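Local coordinates for protein transcriptional regulator (Saccharomonospora viridis, PDB 4KWA) that probably acts as a TetR-family transcriptional repressor, binding regulatory DNA through an N-terminal helix-turn-helix domain, and holds a choline ion in its C-terminal domain, at residues T12-I17 with W99-Q104; L94-W99 with Q165-K170; T129-I134 with Q146-L151; D121-W126 with R154-I159. One frame throughout, in Å; residues are numbered along the deposited sequence. Where two conformers were deposited one is given.

Interaction 1: T12-I17 with W99-Q104. With CHT (choline ion), chain E; EDO (1,2-ethanediol), chain D.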
# COMPACT_ATOMS: atom_id res chain seq x y z
N THR A 12 15.48 15.60 -9.90
CA THR A 12 16.48 15.12 -8.94
C THR A 12 15.79 14.71 -7.62
O THR A 12 16.02 13.57 -7.11
CB THR A 12 17.63 16.15 -8.77
OG1 THR A 12 18.30 16.36 -10.01
CG2 THR A 12 18.60 15.71 -7.77
N ALA A 13 14.96 15.62 -7.06
CA ALA A 13 14.21 15.29 -5.82
C ALA A 13 13.38 14.04 -5.91
O ALA A 13 13.40 13.22 -4.98
CB ALA A 13 13.37 16.46 -5.33
N TRP A 14 12.68 13.81 -7.05
CA TRP A 14 11.87 12.60 -7.24
C TRP A 14 12.63 11.31 -7.11
O TRP A 14 12.28 10.40 -6.33
CB TRP A 14 11.20 12.61 -8.63
CG TRP A 14 10.27 11.42 -8.87
CD1 TRP A 14 10.53 10.23 -9.58
CD2 TRP A 14 8.91 11.33 -8.44
NE1 TRP A 14 9.40 9.43 -9.53
CE2 TRP A 14 8.39 10.10 -8.87
CE3 TRP A 14 8.09 12.18 -7.70
CZ2 TRP A 14 7.06 9.68 -8.60
CZ3 TRP A 14 6.75 11.78 -7.43
CH2 TRP A 14 6.26 10.53 -7.91
N ARG A 15 13.78 11.29 -7.78
CA ARG A 15 14.68 10.16 -7.77
C ARG A 15 15.30 9.87 -6.38
O ARG A 15 15.28 8.72 -5.91
CB ARG A 15 15.73 10.34 -8.87
CG ARG A 15 16.68 9.15 -9.03
CD ARG A 15 17.69 9.33 -10.11
NE ARG A 15 18.42 10.59 -10.13
CZ ARG A 15 18.06 11.57 -10.93
NH1 ARG A 15 16.97 11.41 -11.67
NH2 ARG A 15 18.68 12.70 -10.93
N LEU A 16 15.71 10.94 -5.70
CA LEU A 16 16.24 10.82 -4.36
C LEU A 16 15.18 10.35 -3.35
O LEU A 16 15.44 9.46 -2.52
CB LEU A 16 16.91 12.13 -3.95
CG LEU A 16 18.15 12.63 -4.70
CD1 LEU A 16 18.68 13.95 -4.11
CD2 LEU A 16 19.19 11.50 -4.59
N ILE A 17 14.00 10.89 -3.49
CA ILE A 17 12.88 10.54 -2.61
C ILE A 17 12.53 9.03 -2.84
O ILE A 17 12.31 8.29 -1.92
CB ILE A 17 11.68 11.46 -2.90
CG1 ILE A 17 11.94 12.86 -2.35
CG2 ILE A 17 10.39 10.88 -2.27
CD1 ILE A 17 11.03 13.95 -2.85
N TRP A 99 6.55 3.66 -7.96
CA TRP A 99 5.97 2.89 -6.91
C TRP A 99 6.53 3.27 -5.57
O TRP A 99 5.79 3.38 -4.61
CB TRP A 99 6.12 1.38 -7.17
CG TRP A 99 5.03 0.80 -8.05
CD1 TRP A 99 4.95 0.82 -9.38
CD2 TRP A 99 3.78 0.22 -7.59
NE1 TRP A 99 3.76 0.26 -9.82
CE2 TRP A 99 3.03 -0.13 -8.73
CE3 TRP A 99 3.24 -0.02 -6.34
CZ2 TRP A 99 1.75 -0.77 -8.66
CZ3 TRP A 99 1.96 -0.68 -6.26
CH2 TRP A 99 1.23 -1.05 -7.42
N SER A 100 7.86 3.40 -5.51
CA SER A 100 8.54 3.76 -4.26
C SER A 100 7.97 5.03 -3.67
O SER A 100 7.83 5.14 -2.45
CB SER A 100 10.06 3.92 -4.47
OG SER A 100 10.71 2.72 -4.85
N VAL A 101 7.67 6.01 -4.52
CA VAL A 101 7.13 7.25 -4.09
C VAL A 101 5.65 7.12 -3.69
O VAL A 101 5.26 7.71 -2.66
CB VAL A 101 7.28 8.30 -5.17
CG1 VAL A 101 6.52 9.57 -4.75
CG2 VAL A 101 8.77 8.54 -5.38
N TRP A 102 4.86 6.40 -4.50
CA TRP A 102 3.44 6.20 -4.15
C TRP A 102 3.24 5.53 -2.81
O TRP A 102 2.37 6.00 -2.05
CB TRP A 102 2.52 5.62 -5.24
CG TRP A 102 2.47 6.52 -6.47
CD1 TRP A 102 2.96 6.21 -7.69
CD2 TRP A 102 1.93 7.86 -6.56
NE1 TRP A 102 2.76 7.27 -8.56
CE2 TRP A 102 2.16 8.31 -7.88
CE3 TRP A 102 1.34 8.77 -5.62
CZ2 TRP A 102 1.74 9.56 -8.33
CZ3 TRP A 102 0.91 10.02 -6.07
CH2 TRP A 102 1.13 10.41 -7.42
N LEU A 103 4.05 4.53 -2.49
CA LEU A 103 3.99 3.92 -1.15
C LEU A 103 4.19 5.03 -0.08
O LEU A 103 3.56 5.02 1.01
CB LEU A 103 5.04 2.83 -0.92
CG LEU A 103 4.66 1.37 -1.20
CD1 LEU A 103 4.25 1.13 -2.63
CD2 LEU A 103 5.71 0.37 -0.83
N GLN A 104 5.09 5.96 -0.32
CA GLN A 104 5.32 7.03 0.69
C GLN A 104 4.12 8.02 0.76
O GLN A 104 3.80 8.62 1.79
CB GLN A 104 6.64 7.73 0.40
CG GLN A 104 7.83 6.81 0.41
CD GLN A 104 9.08 7.59 -0.01
OE1 GLN A 104 9.49 8.55 0.67
NE2 GLN A 104 9.68 7.14 -1.02
C4 CHT E . -1.76 4.98 -8.64
C5 CHT E . -0.52 4.46 -9.37
C6 CHT E . 0.23 3.07 -7.47
C7 CHT E . 1.40 3.04 -9.55
C8 CHT E . -0.86 2.05 -9.33
O6 CHT E . -1.82 6.39 -8.91
N1 CHT E . 0.04 3.15 -8.93
C1 EDO D . 20.41 8.84 -7.65
O1 EDO D . 20.57 10.29 -8.11
C2 EDO D . 19.46 8.59 -6.47
O2 EDO D . 19.90 7.99 -5.20
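The junction between the DNA-binding and ligand-binding domains of this TetR-family regulator is made here, where W14 and I17 on helix 2-20 meet V101 and Q104 on helix 94-109. The short axes pass 9.7 Å apart at 77°, so the helices cross almost at right angles and only about one turn of each takes part. W14, with CG anti to the backbone N, swings its indole over to helix 94-109 and lays one face on V101. The CG2 methyl of V101 stands 3.9 Å from the centroid of the W14 six-membered ring and 13° off its normal, a CH-pi contact. The other methyl, V101 CG1, sits close against the outer rim at 3.3 Å from W14 CH2. V101 CG2 also meets I17 CG2 at 4.2 Å.

This is the domain interface of the TetR fold, and helix 94-109 works on two sides of it. V101 and Q104 serve the DNA-binding side, while W99 and W102 each put a ring face to the choline; methyl C7 of the ion lies 3.7 Å from W99 CE2. The polar element is the Q104 amide. Its NE2 donates to I17 O at 3.0 Å along a nearly straight line (176°) and to S100 O, one turn back in its own helix; both acceptors lie close to the amide plane, which fixes the rotation of the group. Q104 OE1 accepts from Y22 N, just beyond helix 2-20.

Interaction 2: L94-W99 with Q165-K170; sequences LLRDEW and QVLTGK. With CHT (choline ion), chain E.
V166 and L167, near the end of helix 148-168, pack on R96 and W99 at the start of helix 94-109, joining two helices of the TetR C-terminal ligand-binding domain. The second helix closes in a Schellman motif. Q165 begins that closure: its backbone O accepts from K170 N at 3.0 Å. V166 reaches across with CG1, 4.1 Å from R96 NH2, and its backbone O receives the bond from G169 N that completes the motif.

L167 carries most of the contact. Its CG lies 3.7 Å from R96 NE, and its CD1 sits over one face of the guanidinium group; the two side chains run past each other in opposite directions. R96 is bent at chi2 (67°), which folds its outer half across the leucine. Water 1 lies in the guanidinium plane, where it accepts from R96 NH1 and donates to L167 O, both at 2.9 Å, so the charged end is tied to the last helical turn through solvent. The remaining methyl, L167 CD2, meets W99 CB at 3.8 Å, beside the root of the indole that borders the choline. W99 NE1 itself is bonded to Q88 O, and P90 packs on W99, V166 and L167 together.

G169 turns the chain with a positive phi of 74°. K170 then runs back extended: its NZ bonds T153 OG1 of the second subunit and donates to Q165 OE1 at 3.0 Å, approaching from 58° out of the carbonyl plane.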
# COMPACT_ATOMS: atom_id res chain seq x y z
N LEU A 94 12.14 3.99 -13.81
CA LEU A 94 11.19 5.00 -13.46
C LEU A 94 9.91 4.40 -12.84
O LEU A 94 9.43 4.92 -11.84
CB LEU A 94 10.85 5.80 -14.75
CG LEU A 94 9.83 6.93 -14.56
CD1 LEU A 94 10.14 7.81 -13.39
CD2 LEU A 94 9.64 7.82 -15.79
N LEU A 95 9.38 3.36 -13.44
CA LEU A 95 8.13 2.77 -12.86
C LEU A 95 8.35 2.22 -11.42
O LEU A 95 7.58 2.46 -10.52
CB LEU A 95 7.51 1.79 -13.75
CG LEU A 95 7.11 2.31 -15.16
CD1 LEU A 95 6.07 1.47 -15.86
CD2 LEU A 95 6.73 3.71 -15.24
N ARG A 96 9.46 1.55 -11.20
CA ARG A 96 9.80 1.06 -9.82
C ARG A 96 9.93 2.24 -8.87
O ARG A 96 9.35 2.24 -7.75
CB ARG A 96 11.09 0.27 -9.83
CG ARG A 96 11.56 -0.22 -8.47
CD ARG A 96 10.60 -1.26 -7.95
NE ARG A 96 11.15 -2.00 -6.79
CZ ARG A 96 11.45 -3.29 -6.74
NH1 ARG A 96 11.88 -3.81 -5.59
NH2 ARG A 96 11.28 -4.13 -7.78
N ASP A 97 10.58 3.32 -9.33
CA ASP A 97 10.70 4.54 -8.50
C ASP A 97 9.37 5.17 -8.21
O ASP A 97 9.10 5.67 -7.10
CB ASP A 97 11.61 5.55 -9.19
CG ASP A 97 13.09 5.16 -9.14
OD1 ASP A 97 13.47 4.26 -8.42
OD2 ASP A 97 13.86 5.73 -9.92
N GLU A 98 8.50 5.24 -9.23
CA GLU A 98 7.18 5.79 -8.99
C GLU A 98 6.48 5.01 -7.91
O GLU A 98 5.94 5.61 -6.97
CB GLU A 98 6.39 5.86 -10.30
CG GLU A 98 6.97 6.88 -11.27
CD GLU A 98 6.17 6.96 -12.57
OE1 GLU A 98 5.27 6.15 -12.76
OE2 GLU A 98 6.40 7.85 -13.38
N TRP A 99 6.55 3.66 -7.96
CA TRP A 99 5.97 2.89 -6.91
C TRP A 99 6.53 3.27 -5.57
O TRP A 99 5.79 3.38 -4.61
CB TRP A 99 6.12 1.38 -7.17
CG TRP A 99 5.03 0.80 -8.05
CD1 TRP A 99 4.95 0.82 -9.38
CD2 TRP A 99 3.78 0.22 -7.59
NE1 TRP A 99 3.76 0.26 -9.82
CE2 TRP A 99 3.03 -0.13 -8.73
CE3 TRP A 99 3.24 -0.02 -6.34
CZ2 TRP A 99 1.75 -0.77 -8.66
CZ3 TRP A 99 1.96 -0.68 -6.26
CH2 TRP A 99 1.23 -1.05 -7.42
N GLN A 165 3.54 -6.49 -2.47
CA GLN A 165 4.15 -7.78 -2.34
C GLN A 165 5.49 -7.76 -3.18
O GLN A 165 6.55 -8.24 -2.69
CB GLN A 165 3.15 -8.87 -2.75
CG GLN A 165 1.92 -8.92 -1.87
CD GLN A 165 0.91 -9.96 -2.34
OE1 GLN A 165 1.24 -10.80 -3.18
NE2 GLN A 165 -0.30 -9.95 -1.75
N VAL A 166 5.49 -7.15 -4.36
CA VAL A 166 6.75 -7.05 -5.09
C VAL A 166 7.80 -6.20 -4.40
O VAL A 166 8.94 -6.66 -4.14
CB VAL A 166 6.52 -6.56 -6.56
CG1 VAL A 166 7.85 -6.40 -7.31
CG2 VAL A 166 5.49 -7.50 -7.25
N LEU A 167 7.44 -4.97 -4.06
CA LEU A 167 8.38 -4.06 -3.38
C LEU A 167 8.96 -4.47 -2.01
O LEU A 167 10.18 -4.24 -1.75
CB LEU A 167 7.90 -2.64 -3.34
CG LEU A 167 8.22 -1.80 -4.60
CD1 LEU A 167 7.38 -2.16 -5.81
CD2 LEU A 167 8.00 -0.32 -4.31
N THR A 168 8.14 -5.20 -1.25
CA THR A 168 8.51 -5.67 0.07
C THR A 168 9.21 -7.02 0.02
O THR A 168 9.62 -7.49 1.05
CB THR A 168 7.32 -5.71 1.03
OG1 THR A 168 6.33 -6.68 0.59
CG2 THR A 168 6.70 -4.32 1.16
N GLY A 169 9.33 -7.61 -1.16
CA GLY A 169 10.07 -8.88 -1.34
C GLY A 169 9.43 -10.16 -0.86
O GLY A 169 10.12 -11.10 -0.40
N LYS A 170 8.12 -10.26 -1.03
CA LYS A 170 7.40 -11.49 -0.68
C LYS A 170 8.02 -12.67 -1.47
O LYS A 170 8.37 -12.57 -2.65
CB LYS A 170 5.91 -11.34 -0.97
CG LYS A 170 5.07 -12.63 -0.80
CD LYS A 170 3.63 -12.44 -1.28
CE LYS A 170 2.89 -13.76 -1.50
NZ LYS A 170 1.60 -13.58 -2.26
C4 CHT E . -1.76 4.98 -8.64
C5 CHT E . -0.52 4.46 -9.37
C6 CHT E . 0.23 3.07 -7.47
C7 CHT E . 1.40 3.04 -9.55
C8 CHT E . -0.86 2.05 -9.33
O6 CHT E . -1.82 6.39 -8.91
N1 CHT E . 0.04 3.15 -8.93
O HOH W 1 11.93 -2.35 -3.04

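Interaction 3: T129-I134 with Q146-L151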
# COMPACT_ATOMS: atom_id res chain seq x y z
N THR A 129 -10.52 5.84 -15.93
CA THR A 129 -9.94 5.21 -17.07
C THR A 129 -10.24 3.70 -17.12
O THR A 129 -10.57 3.13 -18.15
CB THR A 129 -8.45 5.49 -17.07
OG1 THR A 129 -8.34 6.87 -17.41
CG2 THR A 129 -7.74 4.62 -18.11
N ILE A 130 -10.01 3.02 -15.98
CA ILE A 130 -10.26 1.61 -15.87
C ILE A 130 -11.72 1.34 -16.10
O ILE A 130 -12.09 0.48 -16.96
CB ILE A 130 -9.87 1.09 -14.45
CG1 ILE A 130 -8.38 1.26 -14.19
CG2 ILE A 130 -10.21 -0.39 -14.35
CD1 ILE A 130 -7.50 0.62 -15.24
N ALA A 131 -12.59 2.07 -15.39
CA ALA A 131 -14.01 1.81 -15.56
C ALA A 131 -14.50 2.02 -17.01
O ALA A 131 -15.34 1.26 -17.56
CB ALA A 131 -14.81 2.68 -14.55
N MSE A 132 -13.96 3.06 -17.65
CA MSE A 132 -14.32 3.35 -19.00
C MSE A 132 -13.86 2.26 -19.88
O MSE A 132 -14.56 1.93 -20.84
CB MSE A 132 -13.78 4.71 -19.43
CG MSE A 132 -14.10 4.98 -20.88
SE MSE A 132 -13.05 6.59 -21.37
CE MSE A 132 -11.13 6.05 -21.48
N THR A 133 -12.67 1.70 -19.63
CA THR A 133 -12.17 0.60 -20.48
C THR A 133 -13.07 -0.66 -20.40
O THR A 133 -13.37 -1.35 -21.39
CB THR A 133 -10.75 0.32 -20.09
OG1 THR A 133 -10.07 1.60 -20.20
CG2 THR A 133 -10.06 -0.76 -21.04
N ILE A 134 -13.47 -0.97 -19.17
CA ILE A 134 -14.39 -2.06 -18.93
C ILE A 134 -15.67 -1.87 -19.71
O ILE A 134 -16.06 -2.83 -20.40
CB ILE A 134 -14.60 -2.28 -17.41
CG1 ILE A 134 -13.27 -2.78 -16.84
CG2 ILE A 134 -15.70 -3.27 -17.15
CD1 ILE A 134 -13.17 -2.62 -15.33
N GLN A 146 -21.05 -6.73 -15.84
CA GLN A 146 -20.72 -6.71 -14.47
C GLN A 146 -20.63 -5.21 -14.16
O GLN A 146 -20.39 -4.39 -15.09
CB GLN A 146 -19.33 -7.34 -14.44
CG GLN A 146 -18.81 -8.01 -13.24
CD GLN A 146 -17.27 -8.14 -13.35
OE1 GLN A 146 -16.65 -8.70 -14.32
NE2 GLN A 146 -16.66 -7.63 -12.35
N ASP A 147 -20.81 -4.83 -12.90
CA ASP A 147 -20.70 -3.41 -12.55
C ASP A 147 -19.22 -3.00 -12.70
O ASP A 147 -18.30 -3.57 -12.07
CB ASP A 147 -21.24 -3.18 -11.16
CG ASP A 147 -21.12 -1.78 -10.70
OD1 ASP A 147 -20.00 -1.32 -10.50
OD2 ASP A 147 -22.17 -1.16 -10.45
N ALA A 148 -19.01 -2.05 -13.58
CA ALA A 148 -17.67 -1.56 -13.89
C ALA A 148 -17.03 -0.78 -12.80
O ALA A 148 -15.81 -0.70 -12.71
CB ALA A 148 -17.69 -0.72 -15.15
N ASP A 149 -17.83 -0.15 -11.97
CA ASP A 149 -17.27 0.57 -10.87
C ASP A 149 -16.70 -0.41 -9.78
O ASP A 149 -15.64 -0.17 -9.20
CB ASP A 149 -18.42 1.41 -10.25
CG ASP A 149 -18.69 2.72 -10.96
OD1 ASP A 149 -17.97 3.69 -10.67
OD2 ASP A 149 -19.71 2.86 -11.67
N GLU A 150 -17.46 -1.44 -9.45
CA GLU A 150 -17.01 -2.43 -8.45
C GLU A 150 -15.76 -3.11 -8.96
O GLU A 150 -14.79 -3.32 -8.18
CB GLU A 150 -18.09 -3.49 -8.14
CG GLU A 150 -19.26 -3.02 -7.27
CD GLU A 150 -18.94 -2.79 -5.77
OE1 GLU A 150 -19.94 -2.66 -5.03
OE2 GLU A 150 -17.76 -2.75 -5.30
N LEU A 151 -15.76 -3.40 -10.27
CA LEU A 151 -14.64 -4.03 -10.94
C LEU A 151 -13.44 -3.10 -10.98
O LEU A 151 -12.34 -3.55 -10.76
CB LEU A 151 -15.03 -4.54 -12.32
CG LEU A 151 -13.87 -5.17 -13.11
CD1 LEU A 151 -13.18 -6.25 -12.28
CD2 LEU A 151 -14.37 -5.80 -14.41
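A131 and A148 bring their CA atoms to 5.2 Å, a very short separation for two helical segments, and this places the start of helix 148-168 directly against helix 113-139. The two helices follow each other in the C-terminal domain, linked by a short connection. Two alanines make the approach possible: their CB atoms are 4.5 Å apart, and A148 CB also lies 3.9 Å from A131 O, so methyl packs on backbone.

One turn further on, I134 supplies the bulk. Its CG2 branch touches A148 CB at 3.8 Å, while CD1, carried outward by an extended chi2 (161°), presses on L151. There I134 CD1 is 3.5 Å from L151 CG, tighter than usual van der Waals contact, and also touches L151 CD2. L151 meets it with CG anti to the backbone N, and it also touches F185 and I190 of helix 175-190, which extends this hydrophobic layer to a third helix.

Several polar groups are satisfied within their own segment. D147 is the N-cap of helix 148-168: its OD1 accepts from E150 N at 2.8 Å and 165°, with a second, weak bond from D149 N. On the other helix, T133 OG1 donates to T129 O from the face opposite to T133 N. D149 turns to R135 (salt bridge) and Y127 OH, outside the two segments.

The chemistry is thus wholly apolar across the two segments, so the close approach probably depends on small side chains and shape fit, while the D147 carboxylate probably offsets the positive end of the helix dipole.

Interaction 4: D121-W126 with R154-I159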
# COMPACT_ATOMS: atom_id res chain seq x y z
N ASP A 121 -7.15 13.03 -6.59
CA ASP A 121 -7.48 13.35 -7.99
C ASP A 121 -6.73 12.44 -8.94
O ASP A 121 -7.26 12.12 -9.98
CB ASP A 121 -7.07 14.76 -8.33
CG ASP A 121 -7.95 15.77 -7.71
OD1 ASP A 121 -9.02 15.39 -7.13
OD2 ASP A 121 -7.55 16.93 -7.78
N ALA A 122 -5.45 12.12 -8.70
CA ALA A 122 -4.73 11.26 -9.62
C ALA A 122 -5.39 9.83 -9.63
O ALA A 122 -5.60 9.26 -10.68
CB ALA A 122 -3.24 11.12 -9.28
N TYR A 123 -5.73 9.32 -8.44
CA TYR A 123 -6.35 8.02 -8.30
C TYR A 123 -7.65 7.97 -9.08
O TYR A 123 -7.94 7.02 -9.85
CB TYR A 123 -6.65 7.71 -6.80
CG TYR A 123 -7.43 6.47 -6.71
CD1 TYR A 123 -6.81 5.29 -6.78
CD2 TYR A 123 -8.80 6.49 -6.58
CE1 TYR A 123 -7.48 4.12 -6.79
CE2 TYR A 123 -9.51 5.33 -6.59
CZ TYR A 123 -8.83 4.13 -6.69
OH TYR A 123 -9.57 2.93 -6.65
N ASP A 124 -8.49 8.94 -8.81
CA ASP A 124 -9.79 9.05 -9.46
C ASP A 124 -9.71 9.05 -10.98
O ASP A 124 -10.56 8.44 -11.64
CB ASP A 124 -10.47 10.35 -9.09
CG ASP A 124 -11.04 10.37 -7.70
OD1 ASP A 124 -10.98 9.33 -6.98
OD2 ASP A 124 -11.55 11.47 -7.31
N ARG A 125 -8.67 9.65 -11.53
CA ARG A 125 -8.54 9.70 -12.97
C ARG A 125 -8.25 8.32 -13.53
O ARG A 125 -8.80 7.90 -14.53
CB ARG A 125 -7.45 10.69 -13.36
CG ARG A 125 -7.41 10.92 -14.83
CD ARG A 125 -6.31 11.93 -15.19
NE ARG A 125 -6.70 12.65 -16.38
CZ ARG A 125 -6.02 13.70 -16.83
NH1 ARG A 125 -4.92 14.13 -16.16
NH2 ARG A 125 -6.46 14.37 -17.89
N TRP A 126 -7.46 7.57 -12.79
CA TRP A 126 -7.05 6.23 -13.19
C TRP A 126 -8.26 5.31 -13.06
O TRP A 126 -8.54 4.50 -13.94
CB TRP A 126 -5.88 5.86 -12.27
CG TRP A 126 -5.60 4.45 -12.02
CD1 TRP A 126 -5.65 3.83 -10.83
CD2 TRP A 126 -5.20 3.50 -12.97
NE1 TRP A 126 -5.29 2.50 -10.97
CE2 TRP A 126 -4.97 2.28 -12.29
CE3 TRP A 126 -4.99 3.55 -14.32
CZ2 TRP A 126 -4.62 1.12 -12.95
CZ3 TRP A 126 -4.59 2.41 -14.97
CH2 TRP A 126 -4.42 1.20 -14.29
N ARG A 154 -12.06 -3.20 -7.55
CA ARG A 154 -11.29 -4.44 -7.36
C ARG A 154 -9.99 -4.48 -8.08
O ARG A 154 -8.99 -4.86 -7.48
CB ARG A 154 -12.14 -5.64 -7.71
CG ARG A 154 -11.63 -7.01 -7.41
CD ARG A 154 -12.67 -8.14 -7.38
NE ARG A 154 -13.68 -7.95 -6.33
CZ ARG A 154 -14.77 -8.67 -6.12
NH1 ARG A 154 -15.58 -8.33 -5.06
NH2 ARG A 154 -15.05 -9.69 -6.90
N LEU A 155 -9.98 -4.12 -9.38
CA LEU A 155 -8.73 -4.18 -10.14
C LEU A 155 -7.69 -3.26 -9.55
O LEU A 155 -6.51 -3.68 -9.39
CB LEU A 155 -8.97 -3.95 -11.64
CG LEU A 155 -7.74 -4.02 -12.49
CD1 LEU A 155 -7.00 -5.35 -12.34
CD2 LEU A 155 -8.17 -3.72 -13.93
N SER A 156 -8.05 -2.04 -9.22
CA SER A 156 -7.13 -1.08 -8.63
C SER A 156 -6.54 -1.49 -7.32
O SER A 156 -5.32 -1.34 -7.09
CB SER A 156 -7.75 0.31 -8.50
OG SER A 156 -8.93 0.31 -7.81
N ALA A 157 -7.41 -2.04 -6.50
CA ALA A 157 -7.01 -2.61 -5.22
C ALA A 157 -6.03 -3.77 -5.38
O ALA A 157 -4.96 -3.80 -4.65
CB ALA A 157 -8.19 -2.96 -4.35
N LEU A 158 -6.34 -4.69 -6.31
CA LEU A 158 -5.52 -5.88 -6.56
C LEU A 158 -4.12 -5.43 -7.01
O LEU A 158 -3.09 -5.88 -6.55
CB LEU A 158 -6.20 -6.76 -7.58
CG LEU A 158 -5.46 -8.05 -7.97
CD1 LEU A 158 -5.16 -8.92 -6.75
CD2 LEU A 158 -6.24 -8.87 -8.97
N ILE A 159 -4.12 -4.47 -7.91
CA ILE A 159 -2.88 -3.95 -8.40
C ILE A 159 -2.02 -3.41 -7.31
O ILE A 159 -0.82 -3.70 -7.25
CB ILE A 159 -3.09 -2.90 -9.50
CG1 ILE A 159 -3.61 -3.56 -10.78
CG2 ILE A 159 -1.80 -2.06 -9.65
CD1 ILE A 159 -4.16 -2.60 -11.80
O HOH W 2 -4.22 0.66 -8.83
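Y123 reaches from helix 113-139 to S156 on helix 148-168. From CB, CG leaves anti to the backbone N (chi1 173°), which aims the ring across the gap. Of the ring atoms, CE1 comes first to S156 CB, at 4.2 Å. CZ follows at 4.0 Å from S156 OG, and the terminal OH donates to S156 OG at 2.9 Å, with the serine oxygen near the ring plane. S156 OG, held between its backbone N and carbonyl carbon (chi1 55°), is turned back to the preceding turn, where it bonds A152 O. Tyrosine and serine therefore form a short hydrogen-bond chain that ends on the helix backbone. Y123 OH is also hydrogen-bonded to K170 NZ of the second subunit.

W126 provides the other arm. Its NE1 donates to water 2 at 3.0 Å, and that water donates to S156 O, bridging indole and backbone. The indole turns its edge to I159: CD1 lies 3.9 Å from W126 CZ2, in the ring plane.

The short axes stay 11.8 Å apart at 121°, so long side chains must span the interval. W126 also packs on L84 of helix 77-86, and I159 on L182 of helix 175-190 and close to the choline, while A157 meets L158 of the second subunit in the helical dimer interface.

From the N terminus, residues 12-17 of the DNA-binding domain are the first to find a partner: interaction 1 closes a long loop at 99-104 and fastens that domain to helix 94-109. Interaction 2 opens on the same helix at 94-99, before that loop has shut, and closes only at 165-170, so the two cross and share W99. Within the span of interaction 2, helix 113-139 leads into interaction 4, from 121-126 to 154-159, which in turn encloses the short loop of interaction 3, from 129-134 to 146-151. Interactions 3 and 4, whose centres are about 11 Å apart, join the same two helices; W99 CH2 touches I159 O, linking interactions 1 and 2 to interaction 4 beside the choline.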